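Local structure of B-type flagellar hook-associated protein 2 (Pseudomonas aeruginosa, 5FHY) at residues I22-A27 against I210-S215; I38-L43 against K201-A206; L67-G72 against I130-S135; K75-T80 against G99-V104. The protein caps the tip of the growing flagellar filament, helping flagellin subunits polymerise there and keeping them from leaking out. One frame throughout, in Å; residues are numbered along the deposited sequence.

Contact 1. Residues I22-A27 against I210-S215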
loop_
_atom_site.group_PDB
_atom_site.type_symbol
_atom_site.label_atom_id
_atom_site.label_comp_id
_atom_site.label_asym_id
_atom_site.label_seq_id
_atom_site.Cartn_x
_atom_site.Cartn_y
_atom_site.Cartn_z
ATOM N N ILE B 22 -0.904 -35.020 18.107
ATOM C CA ILE B 22 -1.699 -34.742 19.296
ATOM C C ILE B 22 -1.740 -35.933 20.255
ATOM O O ILE B 22 -2.134 -35.797 21.414
ATOM C CB ILE B 22 -3.142 -34.366 18.908
ATOM C CG1 ILE B 22 -3.152 -33.596 17.588
ATOM C CG2 ILE B 22 -3.791 -33.520 19.991
ATOM C CD1 ILE B 22 -4.540 -33.372 17.026
ATOM N N LEU B 23 -1.323 -37.096 19.768
ATOM C CA LEU B 23 -1.366 -38.321 20.560
ATOM C C LEU B 23 0.036 -38.789 20.933
ATOM O O LEU B 23 0.244 -39.410 21.977
ATOM C CB LEU B 23 -2.098 -39.430 19.801
ATOM C CG LEU B 23 -3.449 -39.092 19.166
ATOM C CD1 LEU B 23 -4.060 -40.330 18.531
ATOM C CD2 LEU B 23 -4.405 -38.467 20.173
ATOM N N LYS B 24 0.992 -38.486 20.062
ATOM C CA LYS B 24 2.344 -39.001 20.181
ATOM C C LYS B 24 3.293 -38.151 19.352
ATOM O O LYS B 24 3.052 -37.905 18.171
ATOM C CB LYS B 24 2.378 -40.463 19.719
ATOM C CG LYS B 24 3.747 -41.111 19.610
ATOM C CD LYS B 24 3.605 -42.458 18.911
ATOM C CE LYS B 24 2.788 -42.304 17.631
ATOM N NZ LYS B 24 2.197 -43.575 17.135
ATOM N N ALA B 25 4.380 -37.713 19.974
ATOM C CA ALA B 25 5.408 -36.958 19.278
ATOM C C ALA B 25 6.657 -37.806 19.333
ATOM O O ALA B 25 7.003 -38.326 20.388
ATOM C CB ALA B 25 5.630 -35.596 19.920
ATOM N N SER B 26 7.346 -37.944 18.209
ATOM C CA SER B 26 8.415 -38.924 18.138
ATOM C C SER B 26 9.728 -38.314 17.703
ATOM O O SER B 26 9.777 -37.186 17.221
ATOM C CB SER B 26 8.031 -40.052 17.181
ATOM O OG SER B 26 7.336 -39.538 16.059
ATOM N N ALA B 27 10.795 -39.077 17.900
ATOM C CA ALA B 27 12.141 -38.622 17.594
ATOM C C ALA B 27 13.006 -39.808 17.192
ATOM O O ALA B 27 12.631 -40.961 17.394
ATOM C CB ALA B 27 12.747 -37.898 18.788
ATOM N N ILE B 210 -2.659 -45.314 15.005
ATOM C CA ILE B 210 -1.815 -44.335 14.333
ATOM C C ILE B 210 -0.783 -45.025 13.442
ATOM O O ILE B 210 -0.199 -46.034 13.834
ATOM C CB ILE B 210 -1.095 -43.426 15.358
ATOM C CG1 ILE B 210 -2.114 -42.660 16.200
ATOM C CG2 ILE B 210 -0.175 -42.447 14.665
ATOM C CD1 ILE B 210 -2.991 -41.740 15.392
ATOM N N THR B 211 -0.562 -44.489 12.245
ATOM C CA THR B 211 0.539 -44.958 11.411
ATOM C C THR B 211 1.786 -44.128 11.693
ATOM O O THR B 211 1.762 -42.903 11.575
ATOM C CB THR B 211 0.200 -44.873 9.907
ATOM O OG1 THR B 211 -0.957 -45.670 9.631
ATOM C CG2 THR B 211 1.365 -45.379 9.066
ATOM N N LEU B 212 2.876 -44.797 12.055
ATOM C CA LEU B 212 4.130 -44.103 12.330
ATOM C C LEU B 212 5.194 -44.463 11.298
ATOM O O LEU B 212 5.564 -45.627 11.154
ATOM C CB LEU B 212 4.642 -44.432 13.731
ATOM C CG LEU B 212 5.980 -43.779 14.079
ATOM C CD1 LEU B 212 5.732 -42.340 14.513
ATOM C CD2 LEU B 212 6.726 -44.561 15.151
ATOM N N THR B 213 5.695 -43.453 10.597
ATOM C CA THR B 213 6.631 -43.670 9.501
ATOM C C THR B 213 8.022 -43.132 9.818
ATOM O O THR B 213 8.193 -41.938 10.054
ATOM C CB THR B 213 6.136 -43.014 8.200
ATOM O OG1 THR B 213 4.725 -43.226 8.064
ATOM C CG2 THR B 213 6.850 -43.621 6.999
ATOM N N VAL B 214 9.016 -44.017 9.814
ATOM C CA VAL B 214 10.396 -43.609 10.048
ATOM C C VAL B 214 11.123 -43.511 8.709
ATOM O O VAL B 214 11.364 -44.517 8.040
ATOM C CB VAL B 214 11.139 -44.591 10.977
ATOM C CG1 VAL B 214 12.614 -44.220 11.072
ATOM C CG2 VAL B 214 10.495 -44.609 12.357
ATOM N N SER B 215 11.450 -42.280 8.327
ATOM C CA SER B 215 12.115 -41.990 7.061
ATOM C C SER B 215 13.590 -41.652 7.244
ATOM O O SER B 215 13.937 -40.724 7.971
ATOM C CB SER B 215 11.411 -40.841 6.343
ATOM O OG SER B 215 10.007 -40.927 6.505
#
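Leu23 and Ile210 meet through their terminal methyls. Leu23 CD1 lies 3.6 Å from Ile210 CD1 and also touches Ile210 CG1, so one leucine branch rests on the outer end of the isoleucine. Beside this pair the Lys24 chain runs past Ile210 in the opposite direction. Lys24 NZ comes within 3.6 Å of Ile210 CG2, a contact of van der Waals type. A bend at chi3 (49°) in an otherwise extended chain sets the amino group beside the CB and CG2 of Ile210. Farther along, Ser26 OG sits 3.6 Å from Leu212 CD1. The two strands are not hydrogen-bonded to each other. Their axes lie 9.6 Å apart at an angle of 16°, a spacing bridged by side chains.

Each strand is held by its own sheet. Ala25 bonds through its backbone to Asp199 and Ala27 to Ser197, and Ile210 bonds to Ile38. Phe198 packs against Lys24 and Ser26, and Ile38 against Lys24 and Leu212. A strand of a second subunit pairs antiparallel with residues 212-215 and continues their sheet, and Thr246 of that subunit touches Ser26 and Leu212. The arrangement is that of two beta sheets packed face to face, with strands 24-28 and 210-215 on facing layers.

Contact 2. Residues I38-L43 against K201-A206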
loop_
_atom_site.group_PDB
_atom_site.type_symbol
_atom_site.label_atom_id
_atom_site.label_comp_id
_atom_site.label_asym_id
_atom_site.label_seq_id
_atom_site.Cartn_x
_atom_site.Cartn_y
_atom_site.Cartn_z
ATOM N N ILE B 38 0.270 -48.190 15.571
ATOM C CA ILE B 38 0.405 -47.981 17.001
ATOM C C ILE B 38 -0.929 -47.664 17.657
ATOM O O ILE B 38 -1.693 -46.836 17.169
ATOM C CB ILE B 38 1.399 -46.838 17.297
ATOM C CG1 ILE B 38 2.760 -47.142 16.668
ATOM C CG2 ILE B 38 1.542 -46.616 18.796
ATOM C CD1 ILE B 38 3.881 -46.273 17.186
ATOM N N GLN B 39 -1.203 -48.344 18.763
ATOM C CA GLN B 39 -2.350 -48.024 19.593
ATOM C C GLN B 39 -1.838 -47.541 20.940
ATOM O O GLN B 39 -0.798 -47.992 21.412
ATOM C CB GLN B 39 -3.262 -49.244 19.778
ATOM C CG GLN B 39 -3.924 -49.760 18.506
ATOM C CD GLN B 39 -4.878 -50.920 18.766
ATOM O OE1 GLN B 39 -5.317 -51.142 19.896
ATOM N NE2 GLN B 39 -5.196 -51.670 17.715
ATOM N N VAL B 40 -2.568 -46.624 21.561
ATOM C CA VAL B 40 -2.281 -46.228 22.931
ATOM C C VAL B 40 -3.496 -46.582 23.777
ATOM O O VAL B 40 -4.542 -45.949 23.657
ATOM C CB VAL B 40 -1.961 -44.726 23.046
ATOM C CG1 VAL B 40 -1.830 -44.323 24.513
ATOM C CG2 VAL B 40 -0.689 -44.394 22.274
ATOM N N ASN B 41 -3.368 -47.601 24.617
ATOM C CA ASN B 41 -4.504 -48.067 25.403
ATOM C C ASN B 41 -4.618 -47.352 26.749
ATOM O O ASN B 41 -5.719 -47.168 27.266
ATOM C CB ASN B 41 -4.417 -49.577 25.626
ATOM C CG ASN B 41 -4.524 -50.372 24.336
ATOM O OD1 ASN B 41 -5.073 -49.900 23.341
ATOM N ND2 ASN B 41 -4.015 -51.596 24.355
ATOM N N SER B 42 -3.479 -46.948 27.309
ATOM C CA SER B 42 -3.469 -46.200 28.561
ATOM C C SER B 42 -2.154 -45.462 28.771
ATOM O O SER B 42 -1.150 -45.761 28.126
ATOM C CB SER B 42 -3.730 -47.131 29.746
ATOM O OG SER B 42 -2.749 -48.152 29.830
ATOM N N LEU B 43 -2.175 -44.494 29.682
ATOM C CA LEU B 43 -0.988 -43.722 30.032
ATOM C C LEU B 43 -0.400 -44.174 31.365
ATOM O O LEU B 43 -1.110 -44.721 32.211
ATOM C CB LEU B 43 -1.324 -42.229 30.092
ATOM C CG LEU B 43 -1.968 -41.620 28.846
ATOM C CD1 LEU B 43 -2.410 -40.186 29.111
ATOM C CD2 LEU B 43 -1.009 -41.684 27.671
ATOM N N LYS B 201 1.174 -38.920 24.436
ATOM C CA LYS B 201 0.445 -37.798 25.002
ATOM C C LYS B 201 -1.039 -38.094 25.162
ATOM O O LYS B 201 -1.717 -37.456 25.966
ATOM C CB LYS B 201 0.621 -36.562 24.115
ATOM C CG LYS B 201 2.060 -36.268 23.713
ATOM C CD LYS B 201 2.138 -35.051 22.793
ATOM C CE LYS B 201 1.527 -33.814 23.436
ATOM N NZ LYS B 201 1.456 -32.662 22.487
ATOM N N ALA B 202 -1.541 -39.067 24.406
ATOM C CA ALA B 202 -2.958 -39.396 24.476
ATOM C C ALA B 202 -3.307 -40.775 23.920
ATOM O O ALA B 202 -2.576 -41.353 23.116
ATOM C CB ALA B 202 -3.765 -38.333 23.747
ATOM N N VAL B 203 -4.452 -41.275 24.370
ATOM C CA VAL B 203 -4.994 -42.573 23.985
ATOM C C VAL B 203 -5.519 -42.552 22.544
ATOM O O VAL B 203 -6.096 -41.557 22.110
ATOM C CB VAL B 203 -6.122 -42.981 24.971
ATOM C CG1 VAL B 203 -6.939 -44.151 24.446
ATOM C CG2 VAL B 203 -5.537 -43.294 26.345
ATOM N N THR B 204 -5.309 -43.632 21.795
ATOM C CA THR B 204 -5.912 -43.742 20.469
ATOM C C THR B 204 -7.328 -44.292 20.614
ATOM O O THR B 204 -7.617 -45.025 21.554
ATOM C CB THR B 204 -5.098 -44.658 19.535
ATOM O OG1 THR B 204 -5.110 -45.997 20.047
ATOM C CG2 THR B 204 -3.665 -44.171 19.418
ATOM N N GLU B 205 -8.212 -43.952 19.683
ATOM C CA GLU B 205 -9.593 -44.410 19.779
ATOM C C GLU B 205 -9.664 -45.897 19.463
ATOM O O GLU B 205 -8.818 -46.419 18.739
ATOM C CB GLU B 205 -10.499 -43.619 18.834
ATOM N N ALA B 206 -10.657 -46.579 20.026
ATOM C CA ALA B 206 -10.738 -48.029 19.894
ATOM C C ALA B 206 -10.839 -48.419 18.425
ATOM O O ALA B 206 -11.838 -48.146 17.766
ATOM C CB ALA B 206 -11.920 -48.575 20.683
#
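Val40 is gripped by Thr204 through two hydrogen bonds. Val40 N donates to Thr204 OG1 at 3.0 Å, with an N-H...O angle of 160°. Thr204 N returns a bond to Val40 O at 3.1 Å, and it approaches in the carbonyl plane on a lone pair. Both polar backbone atoms of Val40 are thus taken up by one residue, which supplies its amide and its hydroxyl. With chi1 at 64°, Thr204 OG1 lies beside its own amide N, and amide and hydroxyl can both engage Val40. The second branch, Thr204 CG2, lies 3.4 Å from Val40 N.

Val40 O has further close neighbours on Val203. Val203 CA makes a CA-H...O contact with it at 3.4 Å, and the Val203 CG1 methyl is close as well. Residues 201-206 are the first part of the irregular connection between strands 196-200 and 210-215, which belong to different sheets. The pairing fastens this crossing to strand 34-42. Just beyond Val40 that strand has a classic beta bulge, where Asn41 and Ser42 both face Glu174 of strand 173-177.

The Val40 side chain is the centre of the remaining packing. Its CG1 methyl makes an apolar contact with Val203 CG2 at 4.3 Å. The Val40 and Thr204 side chains cross at about a right angle. Other methyls rest on polar backbone atoms: Val40 CG1 lies 3.4 Å from Ala202 O, and Leu43 sets CD1 near Lys201 O and CD2 near Ala202 N. Val200 packs against both Val40 and Leu43, and Leu23 touches Ala202 and Thr204.

Contact 3. Residues L67-G72 against I130-S135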
loop_
_atom_site.group_PDB
_atom_site.type_symbol
_atom_site.label_atom_id
_atom_site.label_comp_id
_atom_site.label_asym_id
_atom_site.label_seq_id
_atom_site.Cartn_x
_atom_site.Cartn_y
_atom_site.Cartn_z
ATOM N N LEU B 67 6.668 -38.843 61.118
ATOM C CA LEU B 67 6.095 -39.203 59.823
ATOM C C LEU B 67 7.141 -39.818 58.899
ATOM O O LEU B 67 8.149 -39.186 58.585
ATOM C CB LEU B 67 5.471 -37.986 59.130
ATOM C CG LEU B 67 4.208 -37.330 59.690
ATOM C CD1 LEU B 67 3.535 -36.499 58.607
ATOM C CD2 LEU B 67 3.253 -38.355 60.268
ATOM N N ASN B 68 6.906 -41.052 58.468
ATOM C CA ASN B 68 7.780 -41.680 57.485
ATOM C C ASN B 68 7.032 -41.867 56.178
ATOM O O ASN B 68 6.126 -42.695 56.075
ATOM C CB ASN B 68 8.316 -43.021 57.989
ATOM C CG ASN B 68 9.263 -42.866 59.162
ATOM O OD1 ASN B 68 10.415 -42.466 58.995
ATOM N ND2 ASN B 68 8.783 -43.182 60.357
ATOM N N ILE B 69 7.431 -41.093 55.177
ATOM C CA ILE B 69 6.747 -41.075 53.895
ATOM C C ILE B 69 7.621 -41.743 52.847
ATOM O O ILE B 69 8.812 -41.463 52.756
ATOM C CB ILE B 69 6.408 -39.633 53.459
ATOM C CG1 ILE B 69 5.504 -38.958 54.494
ATOM C CG2 ILE B 69 5.761 -39.621 52.082
ATOM C CD1 ILE B 69 5.243 -37.493 54.210
ATOM N N SER B 70 7.043 -42.657 52.079
ATOM C CA SER B 70 7.796 -43.326 51.030
ATOM C C SER B 70 6.955 -43.469 49.774
ATOM O O SER B 70 5.728 -43.453 49.831
ATOM C CB SER B 70 8.275 -44.701 51.503
ATOM O OG SER B 70 7.221 -45.427 52.115
ATOM N N VAL B 71 7.625 -43.601 48.637
ATOM C CA VAL B 71 6.955 -43.893 47.380
ATOM C C VAL B 71 7.689 -45.058 46.713
ATOM O O VAL B 71 8.696 -44.876 46.029
ATOM C CB VAL B 71 6.895 -42.637 46.461
ATOM C CG1 VAL B 71 8.224 -41.882 46.472
ATOM C CG2 VAL B 71 6.449 -43.002 45.043
ATOM N N GLY B 72 7.196 -46.269 46.947
ATOM C CA GLY B 72 7.850 -47.456 46.430
ATOM C C GLY B 72 9.179 -47.728 47.109
ATOM O O GLY B 72 9.269 -47.800 48.334
ATOM N N ILE B 130 2.284 -43.403 46.946
ATOM C CA ILE B 130 2.743 -42.673 48.121
ATOM C C ILE B 130 2.223 -43.350 49.388
ATOM O O ILE B 130 1.030 -43.625 49.501
ATOM C CB ILE B 130 2.289 -41.195 48.099
ATOM C CG1 ILE B 130 2.723 -40.513 46.801
ATOM C CG2 ILE B 130 2.860 -40.437 49.294
ATOM C CD1 ILE B 130 2.194 -39.099 46.655
ATOM N N LYS B 131 3.117 -43.618 50.335
ATOM C CA LYS B 131 2.733 -44.257 51.591
ATOM C C LYS B 131 3.129 -43.393 52.784
ATOM O O LYS B 131 4.199 -42.782 52.795
ATOM C CB LYS B 131 3.370 -45.647 51.713
ATOM C CG LYS B 131 2.980 -46.399 52.978
ATOM C CD LYS B 131 3.498 -47.828 52.986
ATOM C CE LYS B 131 2.844 -48.631 54.106
ATOM N NZ LYS B 131 3.289 -50.054 54.157
ATOM N N VAL B 132 2.254 -43.350 53.786
ATOM C CA VAL B 132 2.489 -42.576 54.997
ATOM C C VAL B 132 2.363 -43.456 56.238
ATOM O O VAL B 132 1.288 -43.987 56.525
ATOM C CB VAL B 132 1.508 -41.396 55.118
ATOM C CG1 VAL B 132 1.828 -40.580 56.368
ATOM C CG2 VAL B 132 1.567 -40.517 53.871
ATOM N N GLU B 133 3.473 -43.621 56.954
ATOM C CA GLU B 133 3.492 -44.366 58.212
ATOM C C GLU B 133 3.604 -43.410 59.403
ATOM O O GLU B 133 4.388 -42.462 59.368
ATOM C CB GLU B 133 4.654 -45.362 58.220
ATOM C CG GLU B 133 4.395 -46.638 57.428
ATOM C CD GLU B 133 5.667 -47.413 57.113
ATOM O OE1 GLU B 133 6.703 -46.775 56.828
ATOM O OE2 GLU B 133 5.627 -48.662 57.141
ATOM N N VAL B 134 2.827 -43.658 60.457
ATOM C CA VAL B 134 2.760 -42.726 61.582
ATOM C C VAL B 134 3.004 -43.395 62.934
ATOM O O VAL B 134 2.307 -44.340 63.302
ATOM C CB VAL B 134 1.390 -42.025 61.653
ATOM C CG1 VAL B 134 1.325 -41.129 62.890
ATOM C CG2 VAL B 134 1.122 -41.223 60.385
ATOM N N SER B 135 3.991 -42.894 63.670
ATOM C CA SER B 135 4.179 -43.258 65.072
ATOM C C SER B 135 3.706 -42.101 65.947
ATOM O O SER B 135 4.303 -41.028 65.938
ATOM C CB SER B 135 5.641 -43.594 65.370
ATOM O OG SER B 135 6.021 -44.825 64.780
#
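Strands 67-71 and 130-135 run antiparallel, with axes 4.6 Å apart and an angle of 161° between their directions. Asn68 with Glu133 and Ser70 with Lys131 are the hydrogen-bonded pairs, each joined by two bonds. Asn68 N reaches Glu133 O at 3.0 Å, and Glu133 N returns to Asn68 O at 2.9 Å. Ser70 N binds Lys131 O at 2.9 Å. The return bond from Lys131 N to Ser70 O is 2.7 Å. Between these pairs, Ile69 stands opposite Val132 as a non-hydrogen-bonded pair. Ile69 CA adds a CA-H...O contact to Lys131 O at 3.3 Å.

Strand 65-71 is the middle strand of a three-stranded antiparallel sheet, with 74-81 on its other side. Residues 67-72 fall in the flagellin hook IN motif of this capping protein. Helix 88-98 covers the face that carries Leu67 and Ile69, placing Met91 on Leu67 and Ile95 on Ile69.

On that face Leu67 and Val134 lie side by side and point the same way, with Leu67 CD2 3.6 Å from Val134 CG2. Ile69 and Ile130 are also aligned. Both hold CG2 anti to the backbone N, and this shared torsion brings Ile69 CG2 and Ile130 CG2 together at 4.1 Å. The other face is polar. Ser70 OG lies near Lys131 CB, while the extended lysine chain carries its amino group away toward Asp151, a long and weak ion pair. Glu133 CB rests near Asn68 O.

Contact 4. Residues K75-T80 against G99-V104; sequences KLPAIT and GKEAGV
Leu76 has its CG beside the backbone N (chi1 -84°), and its chi2 spreads the two methyls over different parts of the 99-104 turn. Leu76 CD2 packs directly on the bare Gly99 CA at 3.7 Å. Leu76 CD1 lies 4.1 Å from Val104 CG2 and 4.4 Å from Ala102 CB. The leucine thus sits against three residues of the turn. On Glu101, CG stands between the backbone N and the carbonyl carbon (chi1 45°), and a second bend at chi2 (-87°) turns the carboxylate toward Pro77. Glu101 OE2 then lies 3.2 Å from Pro77 CD, with CG of the ring also near.

The turn is held from within. Gly99 O accepts from two backbone amides, Val104 N at 2.9 Å and Gly103 N at 3.1 Å. Lys100 NZ bonds to Gln97 O, at the end of the preceding helix.

Leu76 touches Ile69 of strand 65-71, and Ile79 packs on Met91, Ala94, Ile95 and Ala98. The contact therefore lies where helix 88-98 gives way to the turn before strand 104-111, and strand 74-81 packs on both, Ile79 on the helix and Leu76 on the turn.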
loop_
_atom_site.group_PDB
_atom_site.type_symbol
_atom_site.label_atom_id
_atom_site.label_comp_id
_atom_site.label_asym_id
_atom_site.label_seq_id
_atom_site.Cartn_x
_atom_site.Cartn_y
_atom_site.Cartn_z
ATOM N N LYS B 75 12.555 -43.787 50.065
ATOM C CA LYS B 75 12.052 -43.362 51.361
ATOM C C LYS B 75 12.397 -41.892 51.553
ATOM O O LYS B 75 13.463 -41.443 51.137
ATOM C CB LYS B 75 12.642 -44.218 52.484
ATOM C CG LYS B 75 12.233 -45.681 52.405
ATOM C CD LYS B 75 12.756 -46.490 53.576
ATOM C CE LYS B 75 12.156 -46.051 54.898
ATOM N NZ LYS B 75 12.604 -46.901 56.037
ATOM N N LEU B 76 11.506 -41.145 52.193
ATOM C CA LEU B 76 11.791 -39.754 52.527
ATOM C C LEU B 76 12.455 -39.695 53.897
ATOM O O LEU B 76 12.311 -40.627 54.686
ATOM C CB LEU B 76 10.508 -38.912 52.504
ATOM C CG LEU B 76 10.024 -38.356 51.157
ATOM C CD1 LEU B 76 9.569 -39.468 50.218
ATOM C CD2 LEU B 76 8.897 -37.341 51.353
ATOM N N PRO B 77 13.195 -38.612 54.180
ATOM C CA PRO B 77 13.709 -38.363 55.531
ATOM C C PRO B 77 12.600 -38.469 56.570
ATOM O O PRO B 77 11.495 -37.985 56.316
ATOM C CB PRO B 77 14.245 -36.935 55.447
ATOM C CG PRO B 77 14.653 -36.783 54.029
ATOM C CD PRO B 77 13.696 -37.616 53.213
ATOM N N ALA B 78 12.877 -39.112 57.699
ATOM C CA ALA B 78 11.893 -39.194 58.769
ATOM C C ALA B 78 11.546 -37.790 59.246
ATOM O O ALA B 78 12.432 -36.995 59.557
ATOM C CB ALA B 78 12.419 -40.038 59.915
ATOM N N ILE B 79 10.254 -37.490 59.306
ATOM C CA ILE B 79 9.810 -36.180 59.754
ATOM C C ILE B 79 9.410 -36.216 61.219
ATOM O O ILE B 79 8.497 -36.945 61.604
ATOM C CB ILE B 79 8.614 -35.661 58.925
ATOM C CG1 ILE B 79 9.022 -35.424 57.470
ATOM C CG2 ILE B 79 8.059 -34.380 59.532
ATOM C CD1 ILE B 79 7.929 -34.799 56.638
ATOM N N THR B 80 10.083 -35.406 62.029
ATOM C CA THR B 80 9.748 -35.299 63.439
ATOM C C THR B 80 8.736 -34.183 63.633
ATOM O O THR B 80 8.960 -33.046 63.218
ATOM C CB THR B 80 10.990 -35.019 64.313
ATOM O OG1 THR B 80 11.899 -36.122 64.226
ATOM C CG2 THR B 80 10.589 -34.816 65.772
ATOM N N GLY B 99 10.577 -33.677 50.658
ATOM C CA GLY B 99 10.269 -34.452 49.471
ATOM C C GLY B 99 10.742 -33.875 48.148
ATOM O O GLY B 99 10.310 -34.332 47.091
ATOM N N LYS B 100 11.610 -32.868 48.190
ATOM C CA LYS B 100 12.106 -32.240 46.964
ATOM C C LYS B 100 12.867 -33.240 46.109
ATOM O O LYS B 100 12.958 -33.102 44.891
ATOM C CB LYS B 100 13.024 -31.066 47.287
ATOM C CG LYS B 100 12.759 -30.429 48.616
ATOM C CD LYS B 100 14.056 -30.023 49.283
ATOM C CE LYS B 100 14.942 -31.240 49.521
ATOM N NZ LYS B 100 14.198 -32.299 50.268
ATOM N N GLU B 101 13.431 -34.235 46.780
ATOM C CA GLU B 101 14.291 -35.226 46.158
ATOM C C GLU B 101 13.524 -36.201 45.269
ATOM O O GLU B 101 13.902 -36.447 44.125
ATOM C CB GLU B 101 15.031 -36.004 47.247
ATOM C CG GLU B 101 14.135 -36.448 48.414
ATOM C CD GLU B 101 13.996 -35.410 49.518
ATOM O OE1 GLU B 101 13.639 -34.252 49.209
ATOM O OE2 GLU B 101 14.237 -35.754 50.694
ATOM N N ALA B 102 12.448 -36.756 45.817
ATOM C CA ALA B 102 11.700 -37.826 45.167
ATOM C C ALA B 102 10.569 -37.286 44.300
ATOM O O ALA B 102 9.970 -38.020 43.515
ATOM C CB ALA B 102 11.152 -38.786 46.207
ATOM N N GLY B 103 10.278 -35.999 44.443
ATOM C CA GLY B 103 9.216 -35.385 43.672
ATOM C C GLY B 103 7.898 -35.504 44.405
ATOM O O GLY B 103 6.837 -35.640 43.795
ATOM N N VAL B 104 7.968 -35.444 45.728
ATOM C CA VAL B 104 6.764 -35.454 46.540
ATOM C C VAL B 104 6.461 -34.041 46.995
ATOM O O VAL B 104 7.285 -33.395 47.639
ATOM C CB VAL B 104 6.905 -36.369 47.770
ATOM C CG1 VAL B 104 5.671 -36.258 48.663
ATOM C CG2 VAL B 104 7.145 -37.810 47.338
#

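In the fold
From the N terminus, residues 22-27 open the longest loop, which contact 1 closes at 210-215. Contact 2 is nested inside it, joining 38-43 to 201-206. Contact 3 lies within both, and contact 4 within contact 3, so no loops cross. Contacts 1 and 2 touch through backbone bonds between their segments. Together they tie strands 24-28 and 34-42 to strand 210-215 and to the loop that precedes it. Contacts 3 and 4 have centres 9 Å apart and lie on neighbouring strands, 65-71 and 74-81, of one sheet. The two groups are separate, with nearest atoms of contacts 2 and 3 about 15 Å apart. Contacts 1 and 3 lie on opposite sides of the chain's centre.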